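Local coordinates for protein C-glycoside 3-oxidase (Microbacterium trichothecenolyticum, PDB 7DVE) that oxidises the C3 hydroxyl of the sugar in C-glycosides such as isoorientin and mangiferin, using bound FAD and passing the electrons to oxygen to give hydrogen peroxide, at residues A[25-30]-A[154-159]; A[44-49]-A[68-73]; A[191-196]-A[334-339]; A[210-215]-A[322-327]; A[291-296]-A[377-382]. One frame throughout, in Å; residues are numbered along the deposited sequence.

Contact 1: A[25-30]-A[154-159]; sequences ARILSE and LSEGER
Arg159 meets Glu30 end-on: its two terminal nitrogens each take one carboxylate oxygen. NH1 of Arg159 donates to Glu30 OE2 over 2.7 Å and NH2 of Arg159 to Glu30 OE1 over 2.9 Å, both bonds almost straight. The acceptors lie in the guanidinium plane and are approached on their syn sides, and the carboxylate is turned by 20° from that plane. The same guanidinium is held side-on from its own helix, where Arg159 NE reaches Glu156 OE1 at 2.6 Å and NH2 reaches Glu156 OE2. Both carboxylates sit at the edge of the Arg159 guanidinium, near its plane, and together fix its rotation. A bend at chi3 (87°) turns the guanidinium out of the line of its otherwise extended chain.

The partners belong to helix 19-31, which follows the glycine-rich turn of what fits a Rossmann-type FAD-binding unit, and to helix 149-161; the axes of the two short segments come within 12.5 Å and lie at 97°, so long side chains must bridge them. Arg26 adds a salt bridge from NE to Glu30 OE2 at 2.7 Å, whose hydrogen bond is bent and weak, although its NE lies 3.9 Å from Arg159 NH1; the shared carboxylate probably offsets this like-charge approach. An alanine in place of Glu30 would probably leave Arg26 NE without its salt-bridge partner and Arg159 held by Glu156 alone, their like charges less well offset. Ile27 CD1 approaches Arg159 NH2 obliquely, at 4.1 Å, while Ile27 also touches Ala501 of helix 490-510.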
# COMPACT_ATOMS: atom_id res chain seq x y z
N ALA A 25 -10.59 5.11 -10.75
CA ALA A 25 -11.72 4.52 -11.47
C ALA A 25 -13.04 4.80 -10.75
O ALA A 25 -14.03 5.21 -11.37
CB ALA A 25 -11.52 3.02 -11.64
N ARG A 26 -13.07 4.60 -9.43
CA ARG A 26 -14.33 4.76 -8.71
C ARG A 26 -14.76 6.22 -8.65
O ARG A 26 -15.95 6.53 -8.82
CB ARG A 26 -14.24 4.17 -7.31
CG ARG A 26 -15.64 3.81 -6.76
CD ARG A 26 -15.99 4.68 -5.57
NE ARG A 26 -17.20 4.29 -4.87
CZ ARG A 26 -17.26 3.32 -3.96
NH1 ARG A 26 -16.26 2.47 -3.80
NH2 ARG A 26 -18.35 3.19 -3.22
N ILE A 27 -13.82 7.14 -8.41
CA ILE A 27 -14.23 8.53 -8.31
C ILE A 27 -14.68 9.05 -9.65
O ILE A 27 -15.59 9.89 -9.72
CB ILE A 27 -13.12 9.42 -7.73
CG1 ILE A 27 -12.74 8.93 -6.33
CG2 ILE A 27 -13.59 10.89 -7.68
CD1 ILE A 27 -13.77 9.36 -5.29
N LEU A 28 -14.10 8.57 -10.75
CA LEU A 28 -14.61 9.01 -12.04
C LEU A 28 -15.91 8.31 -12.40
O LEU A 28 -16.75 8.91 -13.08
CB LEU A 28 -13.55 8.82 -13.13
CG LEU A 28 -12.28 9.69 -12.96
CD1 LEU A 28 -11.10 9.21 -13.80
CD2 LEU A 28 -12.59 11.17 -13.22
N SER A 29 -16.14 7.08 -11.94
CA SER A 29 -17.46 6.48 -12.15
C SER A 29 -18.54 7.22 -11.37
O SER A 29 -19.70 7.24 -11.79
CB SER A 29 -17.45 5.00 -11.77
OG SER A 29 -16.46 4.29 -12.51
N GLU A 30 -18.17 7.85 -10.25
CA GLU A 30 -19.13 8.66 -9.50
C GLU A 30 -19.31 10.05 -10.13
O GLU A 30 -20.41 10.39 -10.57
CB GLU A 30 -18.68 8.78 -8.03
CG GLU A 30 -18.95 7.54 -7.14
CD GLU A 30 -18.22 7.59 -5.78
OE1 GLU A 30 -17.40 8.52 -5.57
OE2 GLU A 30 -18.45 6.71 -4.92
N LEU A 154 -9.18 12.14 3.63
CA LEU A 154 -9.01 10.90 4.38
C LEU A 154 -10.37 10.26 4.67
O LEU A 154 -10.50 9.03 4.61
CB LEU A 154 -8.23 11.16 5.66
CG LEU A 154 -6.80 11.65 5.52
CD1 LEU A 154 -6.41 12.39 6.77
CD2 LEU A 154 -5.81 10.47 5.26
N SER A 155 -11.39 11.06 4.99
CA SER A 155 -12.75 10.52 5.13
C SER A 155 -13.20 9.84 3.85
O SER A 155 -13.73 8.72 3.88
CB SER A 155 -13.74 11.62 5.52
OG SER A 155 -13.49 12.07 6.84
N GLU A 156 -12.98 10.48 2.70
CA GLU A 156 -13.35 9.86 1.43
C GLU A 156 -12.58 8.55 1.20
O GLU A 156 -13.15 7.57 0.71
CB GLU A 156 -13.13 10.85 0.30
CG GLU A 156 -14.32 11.76 0.13
CD GLU A 156 -15.53 11.03 -0.40
OE1 GLU A 156 -16.33 10.47 0.40
OE2 GLU A 156 -15.68 11.03 -1.65
N GLY A 157 -11.29 8.50 1.56
CA GLY A 157 -10.55 7.25 1.40
C GLY A 157 -11.05 6.14 2.31
O GLY A 157 -11.10 4.97 1.91
N GLU A 158 -11.40 6.49 3.55
CA GLU A 158 -12.04 5.52 4.45
C GLU A 158 -13.36 5.01 3.88
O GLU A 158 -13.72 3.84 4.05
CB GLU A 158 -12.26 6.15 5.82
CG GLU A 158 -10.96 6.33 6.58
CD GLU A 158 -10.98 7.50 7.55
OE1 GLU A 158 -12.05 8.15 7.69
OE2 GLU A 158 -9.93 7.76 8.18
N ARG A 159 -14.11 5.88 3.19
CA ARG A 159 -15.31 5.40 2.51
C ARG A 159 -14.95 4.46 1.35
O ARG A 159 -15.62 3.43 1.14
CB ARG A 159 -16.13 6.58 2.01
CG ARG A 159 -17.15 6.24 0.96
CD ARG A 159 -17.93 7.48 0.57
NE ARG A 159 -17.29 8.24 -0.50
CZ ARG A 159 -17.48 8.03 -1.80
NH1 ARG A 159 -18.23 7.02 -2.23
NH2 ARG A 159 -16.93 8.85 -2.69
O HOH W 1 -16.54 1.75 -1.17

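Contact 2: A[44-49]-A[68-73]; sequences PTVSDP and RRSEGP
The loop that follows strand 37-40 of the parallel FAD-domain sheet here packs Pro44 and Val46 against Arg69 and Ser70, where helix 60-69 runs into the following loop. Arg69 has the largest share of the buried surface. Its aliphatic part meets Val46, with Arg69 CB 3.8 Å from Val46 CG1, and the two side chains slide past each other in opposite directions. Further out, the chain bends at chi3 (85°) and brings the guanidinium back over the loop, where Pro44 CB and Val46 CG1 lie over one of its faces; Pro44 CB is 3.8 Å from Arg69 NH2. The proline ring also rests on the backbone, its CG 3.4 Å from the carbonyl O of Arg69.

Val46 straddles Ser70, since both CG1 and CG2 of Val46 stand 4.0 Å from Ser70 OG. That hydroxyl has its polar partner in Ala66 O, one turn back in the helix, and the Ser70 side chain lies about 3 Å from that of Asn120, an FAD-binding residue. Thr45 turns its side chain away, to a hydrogen bond with Asp233. Water 2 joins the two segments: Arg69 NH1 donates to it at 2.7 Å, in the plane of the guanidinium, and it donates in turn to Val46 O at 3.1 Å.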
# COMPACT_ATOMS: atom_id res chain seq x y z
N PRO A 44 -2.23 -11.25 -13.75
CA PRO A 44 -3.51 -11.93 -14.01
C PRO A 44 -4.59 -11.49 -13.04
O PRO A 44 -4.35 -10.78 -12.06
CB PRO A 44 -3.17 -13.41 -13.81
CG PRO A 44 -2.03 -13.39 -12.82
CD PRO A 44 -1.23 -12.16 -13.16
N THR A 45 -5.81 -11.92 -13.34
CA THR A 45 -6.89 -11.92 -12.37
C THR A 45 -6.80 -13.21 -11.56
O THR A 45 -6.90 -14.30 -12.13
CB THR A 45 -8.25 -11.87 -13.07
OG1 THR A 45 -8.21 -10.88 -14.11
CG2 THR A 45 -9.35 -11.55 -12.09
N VAL A 46 -6.63 -13.09 -10.24
CA VAL A 46 -6.46 -14.27 -9.39
C VAL A 46 -7.61 -14.48 -8.42
O VAL A 46 -7.59 -15.46 -7.66
CB VAL A 46 -5.12 -14.23 -8.63
CG1 VAL A 46 -3.94 -14.10 -9.61
CG2 VAL A 46 -5.12 -13.09 -7.61
N SER A 47 -8.63 -13.62 -8.42
CA SER A 47 -9.69 -13.67 -7.42
C SER A 47 -10.98 -13.10 -8.00
O SER A 47 -10.97 -12.39 -9.01
CB SER A 47 -9.30 -12.89 -6.16
OG SER A 47 -8.89 -11.59 -6.51
N ASP A 48 -12.10 -13.41 -7.32
CA ASP A 48 -13.45 -13.03 -7.74
C ASP A 48 -14.18 -12.32 -6.61
O ASP A 48 -14.26 -12.86 -5.48
CB ASP A 48 -14.28 -14.25 -8.17
CG ASP A 48 -15.44 -13.88 -9.05
OD1 ASP A 48 -15.24 -13.04 -9.96
OD2 ASP A 48 -16.56 -14.41 -8.86
N PRO A 49 -14.73 -11.11 -6.84
CA PRO A 49 -14.56 -10.28 -8.06
C PRO A 49 -13.13 -9.84 -8.24
O PRO A 49 -12.38 -9.87 -7.27
CB PRO A 49 -15.48 -9.07 -7.80
CG PRO A 49 -15.71 -9.07 -6.32
CD PRO A 49 -15.70 -10.52 -5.91
N ARG A 68 0.77 -17.69 -6.01
CA ARG A 68 1.92 -17.94 -6.89
C ARG A 68 1.77 -17.20 -8.22
O ARG A 68 2.74 -16.66 -8.75
CB ARG A 68 2.10 -19.44 -7.12
N ARG A 69 0.54 -17.14 -8.75
CA ARG A 69 0.25 -16.38 -9.96
C ARG A 69 0.45 -14.88 -9.79
O ARG A 69 0.56 -14.18 -10.80
CB ARG A 69 -1.18 -16.64 -10.42
CG ARG A 69 -1.41 -18.02 -10.96
CD ARG A 69 -2.88 -18.21 -11.18
NE ARG A 69 -3.28 -17.68 -12.48
CZ ARG A 69 -4.51 -17.28 -12.79
NH1 ARG A 69 -5.49 -17.31 -11.90
NH2 ARG A 69 -4.75 -16.85 -14.03
N SER A 70 0.47 -14.37 -8.55
CA SER A 70 0.77 -12.94 -8.36
C SER A 70 2.27 -12.60 -8.32
O SER A 70 2.62 -11.43 -8.12
CB SER A 70 0.13 -12.44 -7.06
OG SER A 70 -1.23 -12.80 -6.97
N GLU A 71 3.17 -13.57 -8.49
CA GLU A 71 4.56 -13.38 -8.10
C GLU A 71 5.49 -13.04 -9.27
O GLU A 71 6.68 -13.35 -9.23
CB GLU A 71 5.06 -14.61 -7.35
CG GLU A 71 4.48 -14.61 -5.95
CD GLU A 71 4.71 -15.88 -5.17
OE1 GLU A 71 5.42 -16.79 -5.67
OE2 GLU A 71 4.20 -15.96 -4.05
N GLY A 72 4.98 -12.40 -10.32
CA GLY A 72 5.83 -11.70 -11.25
C GLY A 72 6.15 -12.44 -12.52
O GLY A 72 5.55 -13.47 -12.85
N PRO A 73 7.15 -11.94 -13.25
CA PRO A 73 7.36 -12.42 -14.63
C PRO A 73 7.69 -13.90 -14.70
O PRO A 73 7.27 -14.58 -15.64
CB PRO A 73 8.52 -11.55 -15.14
CG PRO A 73 9.18 -11.02 -13.94
CD PRO A 73 8.19 -10.99 -12.81
O HOH W 2 -5.83 -17.45 -9.18

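Contact 3: A[191-196]-A[334-339]; sequences ADERVQ and PFTDDM
Pro334 presses its ring against the backbone carbonyls of Glu193 and Arg194, joining the loop before strand 196-204 to the connection of the beta hairpin formed by the antiparallel strands 330-333 and 341-347. Pro334 CD lies 3.4 Å from Glu193 O and also 3.4 Å from Arg194 O, so the ring carbon next to the amide nitrogen faces two oxygens. CG of the ring sits 3.9 Å from Gln196 NE2, the two side chains meeting at a slant. The second meeting is between Thr336 and Glu193. The methyl Thr336 CG2 touches the whole length of the glutamate chain, from CB to OE2, and is closest to Glu193 OE2 at 3.4 Å; the side chains cross at about a right angle.

Torsions and hydrogen bonds behind this shell hold its members. Gln196 turns back on its own loop through chi1 49° and donates from NE2 to Arg194 O at 3.1 Å, within its amide plane, thereby steadying a carbonyl that Pro334 also touches. Glu193 O accepts from Arg189 NE. The backbone of Gln196 pairs with Trp332, tying strand 196-204 to strand 330-333 right beside the proline.

A type I beta turn from Thr336 to Met339 makes the bend of the hairpin connection. Chi1 of 63° places Thr336 OG1 over this turn and leaves CG2 for Glu193, and Met339 N donates a weak, bent bond to Thr336 OG1 at 3.1 Å.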
# COMPACT_ATOMS: atom_id res chain seq x y z
N ALA A 191 -6.84 12.34 22.43
CA ALA A 191 -7.63 11.31 21.76
C ALA A 191 -6.95 10.80 20.50
O ALA A 191 -6.82 9.58 20.30
CB ALA A 191 -9.02 11.85 21.44
N ASP A 192 -6.53 11.70 19.61
CA ASP A 192 -5.88 11.28 18.37
C ASP A 192 -4.62 10.46 18.61
O ASP A 192 -4.09 9.86 17.66
CB ASP A 192 -5.52 12.51 17.52
CG ASP A 192 -6.72 13.08 16.78
OD1 ASP A 192 -7.26 12.37 15.90
OD2 ASP A 192 -7.12 14.23 17.08
N GLU A 193 -4.13 10.42 19.85
CA GLU A 193 -2.86 9.78 20.14
C GLU A 193 -2.93 8.61 21.10
O GLU A 193 -1.94 7.88 21.23
CB GLU A 193 -1.87 10.82 20.68
CG GLU A 193 -1.97 12.13 19.92
CD GLU A 193 -1.01 13.18 20.42
OE1 GLU A 193 -0.84 13.29 21.66
OE2 GLU A 193 -0.43 13.89 19.56
N ARG A 194 -4.06 8.37 21.76
CA ARG A 194 -4.08 7.30 22.73
C ARG A 194 -4.27 5.95 22.05
O ARG A 194 -4.61 5.85 20.87
CB ARG A 194 -5.16 7.54 23.79
CG ARG A 194 -4.68 8.45 24.91
CD ARG A 194 -5.77 8.76 25.92
NE ARG A 194 -6.91 9.44 25.33
CZ ARG A 194 -7.30 10.66 25.64
NH1 ARG A 194 -6.64 11.39 26.53
NH2 ARG A 194 -8.37 11.18 25.04
N VAL A 195 -3.97 4.89 22.80
CA VAL A 195 -4.17 3.54 22.31
C VAL A 195 -5.64 3.34 21.95
O VAL A 195 -6.54 3.78 22.68
CB VAL A 195 -3.69 2.55 23.38
CG1 VAL A 195 -3.90 1.13 22.91
CG2 VAL A 195 -2.21 2.79 23.68
N GLN A 196 -5.90 2.72 20.80
CA GLN A 196 -7.25 2.64 20.26
C GLN A 196 -7.30 1.49 19.27
O GLN A 196 -6.28 0.86 18.97
CB GLN A 196 -7.66 3.97 19.60
CG GLN A 196 -6.62 4.55 18.59
CD GLN A 196 -7.03 5.92 18.10
OE1 GLN A 196 -7.97 6.05 17.31
NE2 GLN A 196 -6.37 6.96 18.61
N PRO A 334 -0.55 5.13 18.22
CA PRO A 334 -0.31 6.17 17.21
C PRO A 334 1.04 6.85 17.32
O PRO A 334 1.59 7.04 18.40
CB PRO A 334 -1.45 7.17 17.45
CG PRO A 334 -2.53 6.33 18.08
CD PRO A 334 -1.82 5.33 18.95
N PHE A 335 1.56 7.19 16.14
CA PHE A 335 2.69 8.10 15.97
C PHE A 335 2.41 9.47 16.60
O PHE A 335 1.33 10.04 16.44
CB PHE A 335 2.96 8.26 14.47
CG PHE A 335 4.05 9.23 14.12
CD1 PHE A 335 3.80 10.62 14.09
CD2 PHE A 335 5.33 8.77 13.80
CE1 PHE A 335 4.82 11.51 13.77
CE2 PHE A 335 6.34 9.67 13.46
CZ PHE A 335 6.09 11.04 13.45
N THR A 336 3.41 10.01 17.31
CA THR A 336 3.47 11.42 17.69
C THR A 336 4.88 11.95 17.46
O THR A 336 5.86 11.19 17.52
CB THR A 336 3.08 11.67 19.16
OG1 THR A 336 4.01 11.01 20.03
CG2 THR A 336 1.65 11.19 19.45
N ASP A 337 4.99 13.25 17.20
CA ASP A 337 6.30 13.86 16.98
C ASP A 337 7.27 13.51 18.10
O ASP A 337 8.46 13.26 17.86
CB ASP A 337 6.17 15.39 16.88
CG ASP A 337 5.78 15.85 15.49
OD1 ASP A 337 5.66 14.98 14.61
OD2 ASP A 337 5.58 17.06 15.27
N ASP A 338 6.77 13.47 19.34
CA ASP A 338 7.58 13.14 20.52
C ASP A 338 7.92 11.65 20.60
O ASP A 338 8.94 11.29 21.19
CB ASP A 338 6.81 13.56 21.77
CG ASP A 338 5.97 14.84 21.55
OD1 ASP A 338 6.54 15.94 21.36
OD2 ASP A 338 4.71 14.71 21.50
N MET A 339 7.08 10.77 20.03
CA MET A 339 7.27 9.31 20.07
C MET A 339 7.11 8.76 18.66
O MET A 339 6.09 8.13 18.34
CB MET A 339 6.27 8.64 21.01
CG MET A 339 6.56 8.70 22.50
SD MET A 339 8.21 8.13 22.88
CE MET A 339 7.92 6.34 22.80

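Contact 4: A[210-215]-A[322-327]; sequences LVWSGS and TGLSEY
Leu324 and Trp212 make the main apolar contact, a CH-pi interaction. Leu324 CD1 stands 3.7 Å from the centroid of the six-membered ring of Trp212, only 17° off the ring normal. Both methyls lie on the same side of the indole, CD1 over the six-membered ring and CD2 by the pyrrole nitrogen, 3.4 Å from Trp212 NE1. The side chains cross at about a right angle; with CG anti to the carbonyl carbon (chi1 -43°), Leu324 turns its fork toward the indole. Leu210 is buried under the 322-327 loop and also touches Val202 and Arg204 of strand 196-204; its CB comes 4.2 Å from Glu326 OE2, a carboxylate oxygen salt-bridged to Arg204.

The polar link is a backbone bond. Leu324 N donates to Leu210 O over 2.9 Å, bent to 142°. Close backbone packing accompanies it: Gly323 CA lies 2.9 Å from Leu210 O, and a CB here would run into that oxygen, while the positive phi also favours glycine.

Strand 210-212 pairs with strand 196-204 in the antiparallel sheet, and the loop leading to strand 330-333 lies against it. The indole meets the ring of His53 and comes close to the FAD-binding Thr129, and from Gly214, an N-cap, the chain enters helix 215-224.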
# COMPACT_ATOMS: atom_id res chain seq x y z
N LEU A 210 -15.40 -12.48 8.15
CA LEU A 210 -14.57 -11.29 8.02
C LEU A 210 -13.39 -11.53 7.08
O LEU A 210 -12.77 -12.59 7.13
CB LEU A 210 -14.04 -10.93 9.40
CG LEU A 210 -13.76 -9.49 9.78
CD1 LEU A 210 -14.99 -8.63 9.54
CD2 LEU A 210 -13.33 -9.44 11.25
N VAL A 211 -13.05 -10.52 6.26
CA VAL A 211 -11.97 -10.64 5.27
C VAL A 211 -11.50 -9.24 4.83
O VAL A 211 -12.27 -8.29 4.82
CB VAL A 211 -12.42 -11.49 4.06
CG1 VAL A 211 -13.44 -10.73 3.21
CG2 VAL A 211 -11.20 -11.90 3.22
N TRP A 212 -10.22 -9.14 4.45
CA TRP A 212 -9.63 -7.86 4.04
C TRP A 212 -10.27 -7.32 2.76
O TRP A 212 -10.65 -8.08 1.85
CB TRP A 212 -8.11 -8.00 3.83
CG TRP A 212 -7.39 -8.59 5.00
CD1 TRP A 212 -6.67 -9.76 5.03
CD2 TRP A 212 -7.32 -8.06 6.34
NE1 TRP A 212 -6.18 -10.00 6.29
CE2 TRP A 212 -6.55 -8.97 7.11
CE3 TRP A 212 -7.84 -6.92 6.96
CZ2 TRP A 212 -6.28 -8.75 8.46
CZ3 TRP A 212 -7.57 -6.71 8.30
CH2 TRP A 212 -6.79 -7.62 9.04
N SER A 213 -10.35 -6.00 2.68
CA SER A 213 -10.96 -5.27 1.57
C SER A 213 -9.87 -4.68 0.67
O SER A 213 -8.88 -4.14 1.17
CB SER A 213 -11.84 -4.13 2.10
OG SER A 213 -12.96 -4.63 2.81
N GLY A 214 -10.07 -4.76 -0.64
CA GLY A 214 -9.07 -4.28 -1.58
C GLY A 214 -9.62 -3.54 -2.78
O GLY A 214 -10.59 -2.80 -2.65
N SER A 215 -9.00 -3.72 -3.95
CA SER A 215 -9.52 -3.07 -5.15
C SER A 215 -10.92 -3.53 -5.51
O SER A 215 -11.63 -2.81 -6.22
CB SER A 215 -8.58 -3.31 -6.33
OG SER A 215 -7.32 -2.77 -6.03
N THR A 322 -12.53 -19.50 5.01
CA THR A 322 -12.22 -18.23 4.38
C THR A 322 -12.16 -17.14 5.45
O THR A 322 -12.70 -17.28 6.55
CB THR A 322 -13.23 -17.84 3.30
OG1 THR A 322 -14.38 -17.26 3.92
CG2 THR A 322 -13.67 -19.04 2.52
N GLY A 323 -11.47 -16.07 5.12
CA GLY A 323 -11.42 -14.95 6.03
C GLY A 323 -10.56 -15.17 7.26
O GLY A 323 -9.63 -16.00 7.29
N LEU A 324 -10.88 -14.40 8.29
CA LEU A 324 -10.03 -14.27 9.45
C LEU A 324 -10.70 -14.89 10.67
O LEU A 324 -11.92 -15.05 10.74
CB LEU A 324 -9.71 -12.81 9.75
CG LEU A 324 -9.35 -11.88 8.60
CD1 LEU A 324 -9.40 -10.39 9.04
CD2 LEU A 324 -8.01 -12.25 8.08
N SER A 325 -9.86 -15.23 11.64
CA SER A 325 -10.35 -15.57 12.95
C SER A 325 -10.63 -14.29 13.73
O SER A 325 -10.24 -13.18 13.33
CB SER A 325 -9.32 -16.40 13.69
OG SER A 325 -8.19 -15.56 13.89
N GLU A 326 -11.28 -14.45 14.88
CA GLU A 326 -11.69 -13.30 15.68
C GLU A 326 -11.13 -13.55 17.07
O GLU A 326 -11.82 -14.11 17.92
CB GLU A 326 -13.21 -13.12 15.65
CG GLU A 326 -13.65 -12.83 14.19
CD GLU A 326 -15.10 -12.47 14.01
OE1 GLU A 326 -15.73 -11.97 14.96
OE2 GLU A 326 -15.61 -12.70 12.89
N TYR A 327 -9.88 -13.15 17.27
CA TYR A 327 -9.26 -13.25 18.58
C TYR A 327 -9.10 -11.84 19.14
O TYR A 327 -10.10 -11.21 19.47
CB TYR A 327 -7.93 -14.03 18.52
CG TYR A 327 -8.12 -15.47 18.06
CD1 TYR A 327 -9.07 -16.30 18.65
CD2 TYR A 327 -7.37 -15.99 17.01
CE1 TYR A 327 -9.25 -17.60 18.22
CE2 TYR A 327 -7.55 -17.30 16.58
CZ TYR A 327 -8.48 -18.09 17.18
OH TYR A 327 -8.66 -19.37 16.72

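Contact 5: A[291-296]-A[377-382]; sequences LGRYLN and LQASDR
Arg293 and Arg382 stack flat, side by side and pointing the same way: their guanidinium planes differ by 5° and their centres are 4.1 Å apart. The stack is offset, with Arg293 NH2 over the face of the Arg382 group and Arg382 CD over that of Arg293. Both chains are extended from CG to NE and so run alongside. Their like charges come close, Arg293 NH2 to Arg382 NH1 3.6 Å, and the bond of Arg293 to Ala379 probably helps to hold its group there.

In that hydrogen bond Arg293 NH1 donates to Ala379 O at 2.9 Å, the nitrogen well above the carbonyl plane. A leucine in place of Arg293 has no N-H for Ala379 O, and is likely to leave the flat face of Arg382 without its stacking partner and free to turn. Leu295 N donates to Asp381 O at 2.9 Å, and Asn296 ND2 to Tyr294 O at 3.0 Å, in the carbonyl plane. Water 3 donates to Leu295 O and to Asp381 OD2, which is also salt-bridged to Lys375, and accepts from Gln378 N.

In van der Waals packing, Tyr294 CE1 lies 3.8 Å from Ala379 CB, its ring also in a cation-pi contact with Arg450, and the methyl Leu377 CD2 packs on the Asn296 amide, 3.6 Å from CG.

Two irregular loops of this GMC oxidoreductase are thereby joined, with the Asn296 side chain about 7 Å from that of His444, the inferred proton acceptor.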
# COMPACT_ATOMS: atom_id res chain seq x y z
N LEU A 291 12.29 12.47 -10.01
CA LEU A 291 11.76 11.15 -10.34
C LEU A 291 12.60 10.04 -9.70
O LEU A 291 13.82 9.98 -9.89
CB LEU A 291 11.72 10.97 -11.86
CG LEU A 291 11.16 9.62 -12.31
CD1 LEU A 291 9.63 9.64 -12.28
CD2 LEU A 291 11.67 9.24 -13.68
N GLY A 292 11.96 9.17 -8.95
CA GLY A 292 12.64 8.09 -8.26
C GLY A 292 13.40 8.50 -7.01
O GLY A 292 13.70 7.63 -6.20
N ARG A 293 13.69 9.78 -6.83
CA ARG A 293 14.44 10.26 -5.68
C ARG A 293 13.55 10.43 -4.46
O ARG A 293 12.32 10.43 -4.55
CB ARG A 293 15.12 11.59 -6.03
CG ARG A 293 16.29 11.46 -7.00
CD ARG A 293 16.97 12.81 -7.22
NE ARG A 293 18.16 12.68 -8.04
CZ ARG A 293 19.34 12.28 -7.57
NH1 ARG A 293 19.50 11.97 -6.30
NH2 ARG A 293 20.37 12.19 -8.40
N TYR A 294 14.18 10.60 -3.29
CA TYR A 294 13.53 10.80 -1.99
C TYR A 294 12.77 9.55 -1.55
O TYR A 294 11.88 9.62 -0.69
CB TYR A 294 12.63 12.07 -1.99
CG TYR A 294 13.34 13.28 -2.59
CD1 TYR A 294 14.36 13.94 -1.91
CD2 TYR A 294 13.04 13.70 -3.88
CE1 TYR A 294 15.05 15.01 -2.50
CE2 TYR A 294 13.72 14.75 -4.47
CZ TYR A 294 14.73 15.41 -3.79
OH TYR A 294 15.39 16.45 -4.40
N LEU A 295 13.14 8.42 -2.15
CA LEU A 295 12.58 7.11 -1.84
C LEU A 295 12.75 6.78 -0.35
O LEU A 295 13.85 6.88 0.20
CB LEU A 295 13.31 6.04 -2.67
CG LEU A 295 13.17 4.53 -2.34
CD1 LEU A 295 11.75 4.13 -2.30
CD2 LEU A 295 13.95 3.65 -3.30
N ASN A 296 11.67 6.33 0.29
CA ASN A 296 11.80 5.96 1.69
C ASN A 296 10.95 4.74 2.04
O ASN A 296 9.76 4.67 1.69
CB ASN A 296 11.49 7.13 2.63
CG ASN A 296 10.09 7.74 2.41
OD1 ASN A 296 9.19 7.60 3.26
ND2 ASN A 296 9.93 8.47 1.29
N LEU A 377 14.75 11.54 5.30
CA LEU A 377 14.68 11.62 3.84
C LEU A 377 15.98 12.15 3.25
O LEU A 377 16.60 13.08 3.77
CB LEU A 377 13.50 12.49 3.42
CG LEU A 377 12.14 11.99 3.95
CD1 LEU A 377 11.04 12.86 3.42
CD2 LEU A 377 11.91 10.58 3.53
N GLN A 378 16.40 11.55 2.14
CA GLN A 378 17.65 11.89 1.48
C GLN A 378 17.43 11.96 -0.02
O GLN A 378 16.64 11.19 -0.58
CB GLN A 378 18.74 10.86 1.81
CG GLN A 378 19.14 10.84 3.27
CD GLN A 378 20.13 9.73 3.61
OE1 GLN A 378 19.89 8.55 3.33
NE2 GLN A 378 21.23 10.10 4.22
N ALA A 379 18.10 12.91 -0.67
CA ALA A 379 18.06 12.97 -2.12
C ALA A 379 18.65 11.71 -2.74
O ALA A 379 18.17 11.25 -3.79
CB ALA A 379 18.81 14.21 -2.63
N SER A 380 19.68 11.13 -2.12
CA SER A 380 20.37 10.00 -2.73
C SER A 380 19.63 8.68 -2.52
O SER A 380 19.94 7.71 -3.21
CB SER A 380 21.78 9.89 -2.17
OG SER A 380 21.73 9.71 -0.77
N ASP A 381 18.69 8.62 -1.59
CA ASP A 381 17.81 7.46 -1.49
C ASP A 381 16.90 7.47 -2.71
O ASP A 381 15.99 8.30 -2.79
CB ASP A 381 17.00 7.50 -0.20
CG ASP A 381 17.85 7.35 1.06
OD1 ASP A 381 18.95 6.76 1.00
OD2 ASP A 381 17.42 7.83 2.14
N ARG A 382 17.12 6.57 -3.66
CA ARG A 382 16.36 6.63 -4.90
C ARG A 382 16.31 5.27 -5.59
O ARG A 382 17.05 4.34 -5.24
CB ARG A 382 16.94 7.65 -5.87
CG ARG A 382 18.39 7.36 -6.23
CD ARG A 382 18.97 8.56 -6.87
NE ARG A 382 20.10 8.23 -7.71
CZ ARG A 382 20.18 8.52 -9.00
NH1 ARG A 382 19.16 9.04 -9.66
NH2 ARG A 382 21.33 8.29 -9.64
O HOH W 3 14.97 8.84 1.97

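Overall arrangement
The five contacts are separate patches, none touching another. Contacts 2 and 4 have the closest centres, 18 Å apart. On the cofactor side, Trp212 of contact 4 lies about 7 Å from FAD, Pro44 of contact 2 about 8 Å, Asn296 of contact 5 about 12 Å and Arg26 of contact 1 about 13 Å, all measured from the side chain; Gln196 of contact 3 lies about 12 Å from the side chain of the FAD-binding Ala131. Contact 5 is across the chain's centre from contact 4, their centres 34 Å apart, and lies near His444. Along the chain contact 2 is nested within contact 1 and contact 4 within contact 3, whereas contact 5 interlaces with contacts 3 and 4.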